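Local coordinates for epimerase family protein SDR39U1 (Homo sapiens, PDB 4B4O) that probably acts as an NADP-dependent oxidoreductase of the short-chain dehydrogenase/reductase superfamily, with NADPH bound in this structure, at residues 43-48 with 86-91; 59-64 with 75-80; 190-195 with 285-290; 247-252 with 256-261. The protein carries 3 engineered substitutions. All blocks are in the same frame, centred on the assembly; numbering follows the deposited sequence.

Contact 1 (43-48 with 86-91); sequences ELAASG and TQLLAK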
loop_
_atom_site.group_PDB
_atom_site.type_symbol
_atom_site.label_atom_id
_atom_site.label_comp_id
_atom_site.label_asym_id
_atom_site.label_seq_id
_atom_site.Cartn_x
_atom_site.Cartn_y
_atom_site.Cartn_z
ATOM N N GLU A 43 21.158 -11.477 6.044
ATOM C CA GLU A 43 22.379 -10.733 5.785
ATOM C C GLU A 43 22.323 -9.348 6.417
ATOM O O GLU A 43 23.317 -8.902 6.960
ATOM C CB GLU A 43 22.653 -10.681 4.278
ATOM C CG GLU A 43 23.686 -9.659 3.759
ATOM C CD GLU A 43 24.006 -9.952 2.272
ATOM O OE1 GLU A 43 23.140 -10.553 1.549
ATOM O OE2 GLU A 43 25.137 -9.634 1.809
ATOM N N LEU A 44 21.173 -8.693 6.371
ATOM C CA LEU A 44 21.006 -7.393 7.012
ATOM C C LEU A 44 21.215 -7.454 8.524
ATOM O O LEU A 44 21.812 -6.562 9.106
ATOM C CB LEU A 44 19.612 -6.832 6.715
ATOM C CG LEU A 44 19.210 -5.511 7.367
ATOM C CD1 LEU A 44 19.969 -4.360 6.735
ATOM C CD2 LEU A 44 17.719 -5.342 7.224
ATOM N N ALA A 45 20.700 -8.502 9.156
ATOM C CA ALA A 45 20.839 -8.662 10.596
ATOM C C ALA A 45 22.274 -8.972 10.969
ATOM O O ALA A 45 22.731 -8.596 12.039
ATOM C CB ALA A 45 19.924 -9.768 11.097
ATOM N N ALA A 46 22.975 -9.670 10.082
ATOM C CA ALA A 46 24.338 -10.126 10.345
ATOM C C ALA A 46 25.333 -8.997 10.241
ATOM O O ALA A 46 26.105 -8.764 11.157
ATOM C CB ALA A 46 24.733 -11.224 9.359
ATOM N N SER A 47 25.336 -8.325 9.094
ATOM C CA SER A 47 26.386 -7.360 8.770
ATOM C C SER A 47 25.890 -5.918 8.643
ATOM O O SER A 47 26.689 -5.018 8.445
ATOM C CB SER A 47 27.135 -7.798 7.511
ATOM O OG SER A 47 26.236 -8.181 6.492
ATOM N N GLY A 48 24.590 -5.683 8.798
ATOM C CA GLY A 48 24.094 -4.319 8.965
ATOM C C GLY A 48 23.586 -3.670 7.704
ATOM O O GLY A 48 23.463 -4.308 6.660
ATOM N N THR A 86 10.161 -4.496 9.523
ATOM C CA THR A 86 10.230 -3.071 9.814
ATOM C C THR A 86 11.209 -2.777 10.961
ATOM O O THR A 86 12.016 -1.856 10.887
ATOM C CB THR A 86 8.827 -2.493 10.116
ATOM O OG1 THR A 86 7.975 -2.714 8.988
ATOM C CG2 THR A 86 8.881 -0.979 10.424
ATOM N N GLN A 87 11.136 -3.565 12.015
ATOM C CA GLN A 87 11.965 -3.337 13.207
ATOM C C GLN A 87 13.420 -3.571 12.879
ATOM O O GLN A 87 14.300 -2.859 13.347
ATOM C CB GLN A 87 11.487 -4.246 14.341
ATOM C CG GLN A 87 12.278 -4.137 15.631
ATOM C CD GLN A 87 11.389 -3.879 16.860
ATOM O OE1 GLN A 87 11.451 -4.601 17.886
ATOM N NE2 GLN A 87 10.562 -2.830 16.767
ATOM N N LEU A 88 13.664 -4.556 12.024
ATOM C CA LEU A 88 15.017 -4.942 11.650
ATOM C C LEU A 88 15.686 -3.818 10.872
ATOM O O LEU A 88 16.867 -3.531 11.061
ATOM C CB LEU A 88 14.975 -6.214 10.799
ATOM C CG LEU A 88 16.057 -7.292 10.986
ATOM C CD1 LEU A 88 16.636 -7.407 12.387
ATOM C CD2 LEU A 88 15.447 -8.635 10.549
ATOM N N LEU A 89 14.922 -3.197 9.986
ATOM C CA LEU A 89 15.392 -2.039 9.240
ATOM C C LEU A 89 15.601 -0.838 10.150
ATOM O O LEU A 89 16.618 -0.140 10.052
ATOM C CB LEU A 89 14.404 -1.684 8.114
ATOM C CG LEU A 89 14.682 -2.357 6.765
ATOM C CD1 LEU A 89 13.548 -2.203 5.751
ATOM C CD2 LEU A 89 15.991 -1.810 6.215
ATOM N N ALA A 90 14.637 -0.594 11.031
ATOM C CA ALA A 90 14.720 0.504 11.999
ATOM C C ALA A 90 15.981 0.436 12.868
ATOM O O ALA A 90 16.722 1.400 12.969
ATOM C CB ALA A 90 13.477 0.512 12.871
ATOM N N LYS A 91 16.221 -0.721 13.463
ATOM C CA LYS A 91 17.409 -0.929 14.277
ATOM C C LYS A 91 18.696 -0.791 13.466
ATOM O O LYS A 91 19.694 -0.278 13.961
ATOM C CB LYS A 91 17.353 -2.278 14.997
ATOM C CG LYS A 91 16.270 -2.324 16.067
ATOM C CD LYS A 91 16.282 -3.635 16.853
ATOM C CE LYS A 91 15.202 -3.685 17.955
ATOM N NZ LYS A 91 15.702 -4.426 19.164
#
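Just ahead of Leu-44 and Ala-45, which meet Leu-89 and Leu-88 on helix 72-95, Glu-43 O is gripped twice by Ser-47. Ser-47 N donates the ordinary helical bond, and Ser-47 OG, folded back on its own turn, reaches Glu-43 O at 3.0 Å from the opposite face of the carbonyl plane. This closes the last turn of helix 41-47, a short helix that packs against helix 72-95 within the Rossmann-type NADP-binding domain. The segment axes approach to 10.2 Å and run roughly parallel, 30° apart; few side chains bridge the gap, and those that meet are apolar. The buried half is a pair of leucines whose side chains cross at about a right angle. Leu-44 has CG anti to the backbone N (chi1 176°), which carries CD2 across the gap to lie 4.1 Å from Leu-89 CD2; the same methyl also comes to 4.3 Å from Leu-88 O. Pro-50 packs on Leu-44, while Leu-49 and Trp-103 of strand 102-108 pack on Leu-89, extending the apolar layer toward the sheet. Toward solvent the contact thins to Ala-45 CB, 4.2 Å from Leu-88 CD1. The helix stops at Gly-48, whose positive phi (97°) would press any side chain against the carbonyl O of Ser-47; its amide still completes the turn, Gly-48 N bonding to Leu-44 O at 2.9 Å.

Contact 2 (59-64 with 75-80); sequences AGENIL and QKEVLG. Engineered in segment 75-80: Leu-79 (natural residue Ile). With NDP (NADPH dihydro-nicotinamide-adenine-dinucleotide phosphate), chain I.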
loop_
_atom_site.group_PDB
_atom_site.type_symbol
_atom_site.label_atom_id
_atom_site.label_comp_id
_atom_site.label_asym_id
_atom_site.label_seq_id
_atom_site.Cartn_x
_atom_site.Cartn_y
_atom_site.Cartn_z
ATOM N N ALA A 59 7.743 -4.836 2.868
ATOM C CA ALA A 59 7.668 -6.262 3.146
ATOM C C ALA A 59 6.382 -6.616 3.900
ATOM O O ALA A 59 6.017 -5.946 4.845
ATOM C CB ALA A 59 8.893 -6.712 3.937
ATOM N N GLY A 60 5.720 -7.695 3.484
ATOM C CA GLY A 60 4.546 -8.193 4.188
ATOM C C GLY A 60 3.928 -9.424 3.536
ATOM O O GLY A 60 3.789 -9.485 2.317
ATOM N N GLU A 61 3.586 -10.414 4.350
ATOM C CA GLU A 61 2.782 -11.526 3.883
ATOM C C GLU A 61 1.497 -10.948 3.281
ATOM O O GLU A 61 0.846 -10.102 3.894
ATOM C CB GLU A 61 2.457 -12.460 5.041
ATOM C CG GLU A 61 1.571 -13.639 4.675
ATOM C CD GLU A 61 2.295 -14.769 3.960
ATOM O OE1 GLU A 61 3.537 -14.723 3.807
ATOM O OE2 GLU A 61 1.587 -15.707 3.555
ATOM N N ASN A 62 1.120 -11.445 2.106
ATOM C CA ASN A 62 -0.062 -10.951 1.414
ATOM C C ASN A 62 -1.386 -11.236 2.138
ATOM O O ASN A 62 -1.733 -12.392 2.397
ATOM C CB ASN A 62 -0.157 -11.548 0.010
ATOM C CG ASN A 62 -1.121 -10.771 -0.861
ATOM O OD1 ASN A 62 -2.276 -11.141 -1.012
ATOM N ND2 ASN A 62 -0.658 -9.619 -1.369
ATOM N N ILE A 63 -2.113 -10.174 2.453
ATOM C CA ILE A 63 -3.299 -10.278 3.287
ATOM C C ILE A 63 -4.495 -10.831 2.517
ATOM O O ILE A 63 -5.173 -11.742 2.995
ATOM C CB ILE A 63 -3.659 -8.896 3.874
ATOM C CG1 ILE A 63 -2.562 -8.445 4.849
ATOM C CG2 ILE A 63 -5.004 -8.937 4.585
ATOM C CD1 ILE A 63 -2.686 -7.032 5.398
ATOM N N LEU A 64 -4.766 -10.261 1.340
ATOM C CA LEU A 64 -5.973 -10.616 0.567
ATOM C C LEU A 64 -5.965 -12.060 0.040
ATOM O O LEU A 64 -7.010 -12.637 -0.176
ATOM C CB LEU A 64 -6.206 -9.633 -0.601
ATOM N N GLN A 75 -2.720 -15.022 10.670
ATOM C CA GLN A 75 -2.762 -13.778 11.414
ATOM C C GLN A 75 -1.381 -13.439 11.973
ATOM O O GLN A 75 -0.905 -12.329 11.823
ATOM C CB GLN A 75 -3.762 -13.935 12.562
ATOM C CG GLN A 75 -4.748 -12.805 12.643
ATOM C CD GLN A 75 -6.013 -13.159 13.385
ATOM O OE1 GLN A 75 -6.594 -14.241 13.204
ATOM N NE2 GLN A 75 -6.482 -12.214 14.207
ATOM N N LYS A 76 -0.754 -14.408 12.644
ATOM C CA LYS A 76 0.580 -14.209 13.200
ATOM C C LYS A 76 1.588 -13.854 12.117
ATOM O O LYS A 76 2.426 -12.998 12.346
ATOM C CB LYS A 76 1.037 -15.428 14.016
ATOM C CG LYS A 76 0.579 -15.375 15.479
ATOM N N GLU A 77 1.518 -14.503 10.955
ATOM C CA GLU A 77 2.410 -14.173 9.827
ATOM C C GLU A 77 2.128 -12.765 9.258
ATOM O O GLU A 77 3.058 -12.056 8.884
ATOM C CB GLU A 77 2.329 -15.239 8.697
ATOM C CG GLU A 77 3.398 -16.354 8.718
ATOM C CD GLU A 77 2.851 -17.754 8.380
ATOM O OE1 GLU A 77 2.091 -17.872 7.395
ATOM O OE2 GLU A 77 3.175 -18.740 9.087
ATOM N N VAL A 78 0.860 -12.371 9.177
ATOM C CA VAL A 78 0.532 -11.058 8.629
ATOM C C VAL A 78 1.175 -10.001 9.513
ATOM O O VAL A 78 1.822 -9.078 9.025
ATOM C CB VAL A 78 -0.996 -10.827 8.531
ATOM C CG1 VAL A 78 -1.338 -9.339 8.387
ATOM C CG2 VAL A 78 -1.598 -11.637 7.391
ATOM N N LEU A 79 1.012 -10.170 10.824
ATOM C CA LEU A 79 1.534 -9.248 11.827
ATOM C C LEU A 79 3.050 -9.326 11.933
ATOM O O LEU A 79 3.743 -8.316 11.754
ATOM C CB LEU A 79 0.900 -9.557 13.185
ATOM C CG LEU A 79 1.097 -8.549 14.333
ATOM C CD1 LEU A 79 0.578 -7.163 13.981
ATOM C CD2 LEU A 79 0.468 -9.058 15.639
ATOM N N GLY A 80 3.569 -10.528 12.157
ATOM C CA GLY A 80 4.999 -10.731 12.350
ATOM C C GLY A 80 5.848 -10.309 11.170
ATOM O O GLY A 80 6.891 -9.702 11.341
HETATM P PA NDP I . 3.348 -7.833 -2.385
HETATM O O1A NDP I . 2.725 -9.072 -1.696
HETATM O O2A NDP I . 3.395 -7.739 -3.924
HETATM O O5B NDP I . 4.919 -7.633 -1.993
HETATM C C5B NDP I . 5.305 -8.061 -0.690
HETATM C C4B NDP I . 6.772 -8.409 -0.726
HETATM O O4B NDP I . 7.182 -8.619 0.623
HETATM C C3B NDP I . 7.032 -9.693 -1.520
HETATM O O3B NDP I . 7.599 -9.452 -2.839
HETATM C C2B NDP I . 8.021 -10.466 -0.660
HETATM O O2B NDP I . 9.364 -10.244 -1.063
HETATM C C1B NDP I . 7.883 -9.851 0.700
HETATM N N9A NDP I . 7.093 -10.795 1.495
HETATM C C8A NDP I . 5.952 -11.498 1.198
HETATM N N7A NDP I . 5.628 -12.316 2.288
HETATM C C5A NDP I . 6.576 -12.117 3.242
HETATM C C6A NDP I . 6.867 -12.602 4.595
HETATM N N6A NDP I . 6.056 -13.480 5.220
HETATM N N1A NDP I . 7.965 -12.138 5.228
HETATM C C2A NDP I . 8.792 -11.251 4.603
HETATM N N3A NDP I . 8.581 -10.735 3.375
HETATM C C4A NDP I . 7.519 -11.122 2.704
HETATM O O3 NDP I . 2.527 -6.625 -1.688
HETATM P PN NDP I . 2.335 -5.169 -2.354
HETATM O O1N NDP I . 3.559 -4.851 -3.197
HETATM O O2N NDP I . 0.994 -5.101 -3.021
HETATM O O5D NDP I . 2.274 -4.198 -1.025
HETATM C C5D NDP I . 3.502 -4.129 -0.264
HETATM C C4D NDP I . 3.266 -3.619 1.144
HETATM O O4D NDP I . 2.314 -2.571 1.009
HETATM C C3D NDP I . 2.634 -4.643 2.107
HETATM O O3D NDP I . 3.212 -4.511 3.445
HETATM C C2D NDP I . 1.137 -4.315 2.067
HETATM O O2D NDP I . 0.384 -4.467 3.276
HETATM C C1D NDP I . 1.157 -2.832 1.808
HETATM N N1N NDP I . -0.071 -2.330 1.164
HETATM C C2N NDP I . -0.488 -2.808 -0.016
HETATM C C3N NDP I . -1.636 -2.329 -0.606
HETATM C C7N NDP I . -2.047 -2.883 -1.921
HETATM O O7N NDP I . -1.205 -3.497 -2.573
HETATM N N7N NDP I . -3.284 -2.714 -2.378
HETATM C C4N NDP I . -2.428 -1.230 0.015
HETATM C C5N NDP I . -1.880 -0.774 1.287
HETATM C C6N NDP I . -0.726 -1.338 1.800
HETATM P P2B NDP I . 10.411 -11.526 -1.125
HETATM O O1X NDP I . 10.806 -11.814 0.309
HETATM O O2X NDP I . 9.654 -12.713 -1.792
HETATM O O3X NDP I . 11.510 -10.815 -1.954
#
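Ile-63 and Val-78 form the tightly packed end of this contact, their side chains crossing at about a right angle. Ile-63 CG1 lies 3.8 Å from Val-78 CG1, and its terminal CD1 rests against the same methyl; Phe-132 and Trp-70 pack on this apolar pair. Side chains of the helix hold the loop's backbone between the two ends: Ser-81 OG pairs with Glu-61 N, and Arg-82 NH1 bonds to both Glu-61 O and Val-78 O. The other end is looser and more polar. Glu-61 CB comes to 3.9 Å from Glu-77 O, but the two carboxylates do not touch. Glu-61 OE2 and Glu-77 OE1 stand 4.4 Å apart, doubtful since Glu-77 has two conformers; Arg-68 NH1 forms a salt bridge to each, which probably offsets the like charges. At chi1 178° Glu-61 stretches away from its backbone N, and a bend at chi2 (78°) turns OE1 to the adenine: NADPH N6A donates to Glu-61 OE1 at 3.1 Å in a nearly straight bond (175°). Weaker bonds run along the same loop, from Gly-60 N to ribose O4B and from Asn-62 ND2 to phosphate O1A at 3.4 Å. At Gly-60 a side chain would run into cofactor O3D. A loop leaving a parallel strand, here 54-57, to line the dinucleotide from adenine to pyrophosphate is part of the cofactor site typical of a Rossmann fold.

Contact 3 (190-195 with 285-290); sequences FPWIHI and GAALKE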
loop_
_atom_site.group_PDB
_atom_site.type_symbol
_atom_site.label_atom_id
_atom_site.label_comp_id
_atom_site.label_asym_id
_atom_site.label_seq_id
_atom_site.Cartn_x
_atom_site.Cartn_y
_atom_site.Cartn_z
ATOM N N PHE A 190 -14.498 3.587 -1.533
ATOM C CA PHE A 190 -13.458 2.819 -2.171
ATOM C C PHE A 190 -12.197 3.692 -2.257
ATOM O O PHE A 190 -11.984 4.371 -3.260
ATOM C CB PHE A 190 -13.949 2.399 -3.551
ATOM C CG PHE A 190 -13.080 1.401 -4.235
ATOM C CD1 PHE A 190 -13.092 0.072 -3.834
ATOM C CD2 PHE A 190 -12.284 1.770 -5.297
ATOM C CE1 PHE A 190 -12.278 -0.862 -4.452
ATOM C CE2 PHE A 190 -11.483 0.845 -5.944
ATOM C CZ PHE A 190 -11.482 -0.478 -5.526
ATOM N N PRO A 191 -11.383 3.717 -1.174
ATOM C CA PRO A 191 -10.113 4.455 -1.235
ATOM C C PRO A 191 -9.145 3.708 -2.142
ATOM O O PRO A 191 -8.888 2.522 -1.910
ATOM C CB PRO A 191 -9.608 4.436 0.218
ATOM C CG PRO A 191 -10.231 3.245 0.829
ATOM C CD PRO A 191 -11.546 3.018 0.109
ATOM N N TRP A 192 -8.636 4.390 -3.159
ATOM C CA TRP A 192 -7.805 3.744 -4.147
ATOM C C TRP A 192 -6.717 4.677 -4.568
ATOM O O TRP A 192 -6.810 5.891 -4.347
ATOM C CB TRP A 192 -8.664 3.360 -5.344
ATOM C CG TRP A 192 -9.198 4.566 -6.056
ATOM C CD1 TRP A 192 -10.362 5.247 -5.805
ATOM C CD2 TRP A 192 -8.544 5.304 -7.140
ATOM N NE1 TRP A 192 -10.477 6.311 -6.634
ATOM C CE2 TRP A 192 -9.424 6.407 -7.458
ATOM C CE3 TRP A 192 -7.347 5.156 -7.848
ATOM C CZ2 TRP A 192 -9.119 7.324 -8.435
ATOM C CZ3 TRP A 192 -7.043 6.086 -8.831
ATOM C CH2 TRP A 192 -7.921 7.146 -9.122
ATOM N N ILE A 193 -5.690 4.131 -5.208
ATOM C CA ILE A 193 -4.641 4.925 -5.844
ATOM C C ILE A 193 -4.064 4.130 -7.010
ATOM O O ILE A 193 -3.978 2.900 -6.957
ATOM C CB ILE A 193 -3.512 5.288 -4.852
ATOM C CG1 ILE A 193 -2.563 6.326 -5.455
ATOM C CG2 ILE A 193 -2.718 4.050 -4.392
ATOM C CD1 ILE A 193 -1.621 6.929 -4.427
ATOM N N HIS A 194 -3.706 4.825 -8.082
ATOM C CA HIS A 194 -3.034 4.189 -9.194
ATOM C C HIS A 194 -1.623 3.886 -8.772
ATOM O O HIS A 194 -0.982 4.685 -8.098
ATOM C CB HIS A 194 -3.051 5.076 -10.417
ATOM C CG HIS A 194 -2.568 4.386 -11.664
ATOM N ND1 HIS A 194 -1.260 4.233 -11.948
ATOM C CD2 HIS A 194 -3.265 3.780 -12.702
ATOM C CE1 HIS A 194 -1.132 3.591 -13.117
ATOM N NE2 HIS A 194 -2.357 3.309 -13.575
ATOM N N ILE A 195 -1.136 2.711 -9.153
ATOM C CA ILE A 195 0.194 2.290 -8.750
ATOM C C ILE A 195 1.247 3.326 -9.103
ATOM O O ILE A 195 2.192 3.506 -8.363
ATOM C CB ILE A 195 0.617 0.929 -9.363
ATOM C CG1 ILE A 195 1.984 0.525 -8.774
ATOM C CG2 ILE A 195 0.672 1.019 -10.899
ATOM C CD1 ILE A 195 2.114 -0.878 -8.292
ATOM N N GLY A 285 -11.732 7.207 -13.588
ATOM C CA GLY A 285 -11.867 6.869 -14.996
ATOM C C GLY A 285 -10.535 6.862 -15.703
ATOM O O GLY A 285 -10.225 5.943 -16.427
ATOM N N ALA A 286 -9.749 7.913 -15.523
ATOM C CA ALA A 286 -8.452 7.999 -16.192
ATOM C C ALA A 286 -7.539 6.865 -15.736
ATOM O O ALA A 286 -6.799 6.321 -16.545
ATOM C CB ALA A 286 -7.805 9.350 -15.941
ATOM N N ALA A 287 -7.598 6.530 -14.446
ATOM C CA ALA A 287 -6.781 5.469 -13.886
ATOM C C ALA A 287 -7.134 4.117 -14.497
ATOM O O ALA A 287 -6.247 3.388 -14.949
ATOM C CB ALA A 287 -6.913 5.431 -12.377
ATOM N N LEU A 288 -8.421 3.786 -14.525
ATOM C CA LEU A 288 -8.861 2.481 -15.038
ATOM C C LEU A 288 -8.685 2.365 -16.546
ATOM O O LEU A 288 -8.415 1.293 -17.063
ATOM C CB LEU A 288 -10.295 2.173 -14.600
ATOM C CG LEU A 288 -10.443 2.037 -13.067
ATOM C CD1 LEU A 288 -11.875 1.671 -12.690
ATOM C CD2 LEU A 288 -9.502 1.021 -12.462
ATOM N N LYS A 289 -8.780 3.491 -17.234
ATOM C CA LYS A 289 -8.517 3.560 -18.674
ATOM C C LYS A 289 -7.042 3.216 -19.006
ATOM O O LYS A 289 -6.787 2.485 -19.962
ATOM C CB LYS A 289 -8.910 4.943 -19.210
ATOM C CG LYS A 289 -8.684 5.193 -20.694
ATOM C CD LYS A 289 -9.390 6.481 -21.133
ATOM C CE LYS A 289 -8.684 7.255 -22.256
ATOM N NZ LYS A 289 -8.710 6.616 -23.594
ATOM N N GLU A 290 -6.090 3.715 -18.214
ATOM C CA GLU A 290 -4.684 3.338 -18.365
ATOM C C GLU A 290 -4.498 1.830 -18.203
ATOM O O GLU A 290 -3.845 1.177 -19.014
ATOM C CB GLU A 290 -3.813 4.072 -17.333
ATOM C CG GLU A 290 -2.298 3.948 -17.531
ATOM C CD GLU A 290 -1.685 2.615 -17.056
ATOM O OE1 GLU A 290 -2.151 2.021 -16.056
ATOM O OE2 GLU A 290 -0.680 2.182 -17.681
#
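His-194 leaves the end of strand 192-194 pointing at Ala-287 on helix 284-293, joining the parallel sheet of the Rossmann fold to a C-terminal helix 9.1 Å away between segment axes. Its CB lies 4.3 Å from Ala-287 CB. A chi1 of -171° sends the ring out alongside the helix: CD2 reaches Ala-287 CB at 4.0 Å and Ala-287 O at 3.8 Å, the carbonyl oxygen lying at the ring edge. On the other side ND1 turns back to Gly-196 N as the N-cap of helix 195-207. At the tip, NE2 donates to Glu-290 OE1 at 2.8 Å (155°). The oxygen lies in the imidazole plane but is itself met from above the carboxylate, the two planes being 82° apart. Replacing His-194 by alanine is likely to leave Glu-290 OE1 without this donor and Gly-196 N without its cap. Both ring nitrogens are thus engaged in this buried setting, and the Phe-281 ring also meets the imidazole. Two residues earlier, Trp-192 points to the same helix; its NE1 bonds to Ser-221 OG, while the far rim of the indole meets Ala-287 CB obliquely, CZ3 at 3.6 Å and CH2 at 3.8 Å.

Contact 4 (247-252 with 256-261); sequences AVVQAV and QRAIML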
loop_
_atom_site.group_PDB
_atom_site.type_symbol
_atom_site.label_atom_id
_atom_site.label_comp_id
_atom_site.label_asym_id
_atom_site.label_seq_id
_atom_site.Cartn_x
_atom_site.Cartn_y
_atom_site.Cartn_z
ATOM N N ALA A 247 -22.481 -12.301 2.398
ATOM C CA ALA A 247 -22.326 -13.658 2.931
ATOM C C ALA A 247 -21.255 -14.433 2.165
ATOM O O ALA A 247 -20.477 -15.167 2.768
ATOM C CB ALA A 247 -23.650 -14.401 2.930
ATOM N N VAL A 248 -21.187 -14.232 0.849
ATOM C CA VAL A 248 -20.270 -14.984 -0.011
ATOM C C VAL A 248 -18.851 -14.454 0.152
ATOM O O VAL A 248 -17.896 -15.227 0.141
ATOM C CB VAL A 248 -20.667 -14.932 -1.524
ATOM C CG1 VAL A 248 -19.606 -15.559 -2.393
ATOM C CG2 VAL A 248 -22.008 -15.615 -1.803
ATOM N N VAL A 249 -18.700 -13.140 0.254
ATOM C CA VAL A 249 -17.379 -12.550 0.463
ATOM C C VAL A 249 -16.855 -12.964 1.846
ATOM O O VAL A 249 -15.678 -13.276 2.004
ATOM C CB VAL A 249 -17.411 -11.015 0.306
ATOM C CG1 VAL A 249 -16.074 -10.388 0.667
ATOM C CG2 VAL A 249 -17.833 -10.630 -1.112
ATOM N N GLN A 250 -17.742 -13.019 2.831
ATOM C CA GLN A 250 -17.364 -13.495 4.171
ATOM C C GLN A 250 -16.975 -14.971 4.178
ATOM O O GLN A 250 -16.046 -15.367 4.870
ATOM C CB GLN A 250 -18.474 -13.198 5.194
ATOM C CG GLN A 250 -18.305 -11.801 5.787
ATOM C CD GLN A 250 -19.557 -11.194 6.410
ATOM O OE1 GLN A 250 -20.657 -11.730 6.254
ATOM N NE2 GLN A 250 -19.395 -10.075 7.120
ATOM N N ALA A 251 -17.691 -15.775 3.400
ATOM C CA ALA A 251 -17.379 -17.183 3.298
ATOM C C ALA A 251 -15.976 -17.371 2.769
ATOM O O ALA A 251 -15.244 -18.221 3.253
ATOM C CB ALA A 251 -18.366 -17.897 2.391
ATOM N N VAL A 252 -15.599 -16.611 1.751
ATOM C CA VAL A 252 -14.307 -16.841 1.091
ATOM C C VAL A 252 -13.158 -16.251 1.885
ATOM O O VAL A 252 -12.143 -16.887 2.021
ATOM C CB VAL A 252 -14.287 -16.325 -0.368
ATOM C CG1 VAL A 252 -12.881 -16.429 -0.943
ATOM C CG2 VAL A 252 -15.264 -17.123 -1.229
ATOM N N GLN A 256 -13.277 -10.959 9.216
ATOM C CA GLN A 256 -12.296 -9.904 9.520
ATOM C C GLN A 256 -11.712 -9.266 8.257
ATOM O O GLN A 256 -11.601 -8.055 8.182
ATOM C CB GLN A 256 -11.182 -10.468 10.412
ATOM C CG GLN A 256 -10.996 -9.708 11.722
ATOM N N ARG A 257 -11.319 -10.071 7.279
ATOM C CA ARG A 257 -10.824 -9.521 6.007
ATOM C C ARG A 257 -11.939 -8.919 5.166
ATOM O O ARG A 257 -11.714 -7.962 4.425
ATOM C CB ARG A 257 -10.138 -10.588 5.161
ATOM C CG ARG A 257 -8.703 -10.843 5.539
ATOM C CD ARG A 257 -8.025 -11.680 4.486
ATOM N NE ARG A 257 -8.541 -13.043 4.476
ATOM C CZ ARG A 257 -8.017 -14.039 3.770
ATOM N NH1 ARG A 257 -6.972 -13.837 2.964
ATOM N NH2 ARG A 257 -8.524 -15.258 3.885
ATOM N N ALA A 258 -13.129 -9.512 5.264
ATOM C CA ALA A 258 -14.280 -9.050 4.510
ATOM C C ALA A 258 -14.512 -7.543 4.733
ATOM O O ALA A 258 -15.032 -6.861 3.842
ATOM C CB ALA A 258 -15.515 -9.855 4.884
ATOM N N ILE A 259 -14.123 -7.044 5.912
ATOM C CA ILE A 259 -14.230 -5.624 6.266
ATOM C C ILE A 259 -13.554 -4.771 5.204
ATOM O O ILE A 259 -14.064 -3.723 4.813
ATOM C CB ILE A 259 -13.608 -5.347 7.661
ATOM C CG1 ILE A 259 -14.625 -5.667 8.777
ATOM C CG2 ILE A 259 -13.146 -3.921 7.811
ATOM C CD1 ILE A 259 -14.062 -5.818 10.208
HETATM N N MSE A 260 -12.416 -5.242 4.716
HETATM C CA MSE A 260 -11.646 -4.501 3.722
HETATM C C MSE A 260 -12.343 -4.442 2.399
HETATM O O MSE A 260 -12.015 -3.577 1.583
HETATM C CB MSE A 260 -10.286 -5.164 3.504
HETATM C CG MSE A 260 -9.353 -4.832 4.667
HETATM SE SE MSE A 260 -7.712 -5.892 4.510
HETATM C CE MSE A 260 -8.830 -7.489 4.638
ATOM N N LEU A 261 -13.293 -5.346 2.163
ATOM C CA LEU A 261 -14.003 -5.421 0.881
ATOM C C LEU A 261 -15.425 -4.831 0.949
ATOM O O LEU A 261 -15.854 -4.135 0.026
ATOM C CB LEU A 261 -14.058 -6.881 0.375
ATOM C CG LEU A 261 -12.829 -7.535 -0.283
ATOM C CD1 LEU A 261 -11.692 -7.535 0.726
ATOM C CD2 LEU A 261 -13.069 -8.966 -0.744
#
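At Gln-250 and Ala-258 the backbones of two consecutive helices, 246-253 and 255-262, come nearest, CA to CA 5.4 Å. The chain makes a sharp alpha-alpha turn in the DUF1731 part of the protein: the segment axes pass 8.5 Å apart with their directions 131° from each other. The second helix is kinked near its end, where N of the selenomethionine Met-260 bonds to Arg-257 O and Leu-261 N to Ala-258 O, three residues back instead of four. Ala-258, small and turned to the first helix, probably allows the close approach; its CB lies 3.5 Å from Gln-250 CG, beyond which the glutamine chain runs on extended along the solvent side. Arg-257 turns its end toward the first helix but is held mainly elsewhere. Its NE bonds to Phe-253 O, NH2 to Arg-68 O, and NH1 to Ile-63 O and Asn-65 O, so the guanidinium ties the turn to the loop beside the cofactor. The buried side belongs to Val-249, packed also by Ile-183 and Leu-244. Its chi1 near 174° swings CG1 toward the second helix, 4.3 Å from Ala-258 CB, 4.1 Å from Leu-261 CB and 3.6 Å from Leu-261 CD2.

How the contacts relate
From the N terminus, contact 1 opens first and closes a loop spanning residues 43 to 91, with contact 2 nested inside it. Both end on helix 72-95, their centres about 19 Å apart, so one helix receives helix 41-47 at one place and the cofactor loop at another. Contact 3 follows in series and closes the longest loop, drawing helix 284-293 back to strand 192-194; contact 4, a local turn between neighbouring helices, is nested within it. None of these loops cross. Contacts 2 and 3 lie on opposite sides of the chain's centre, whereas contacts 2 and 4 touch through 59-64 and 256-261, joining the Rossmann-type and DUF1731 parts directly.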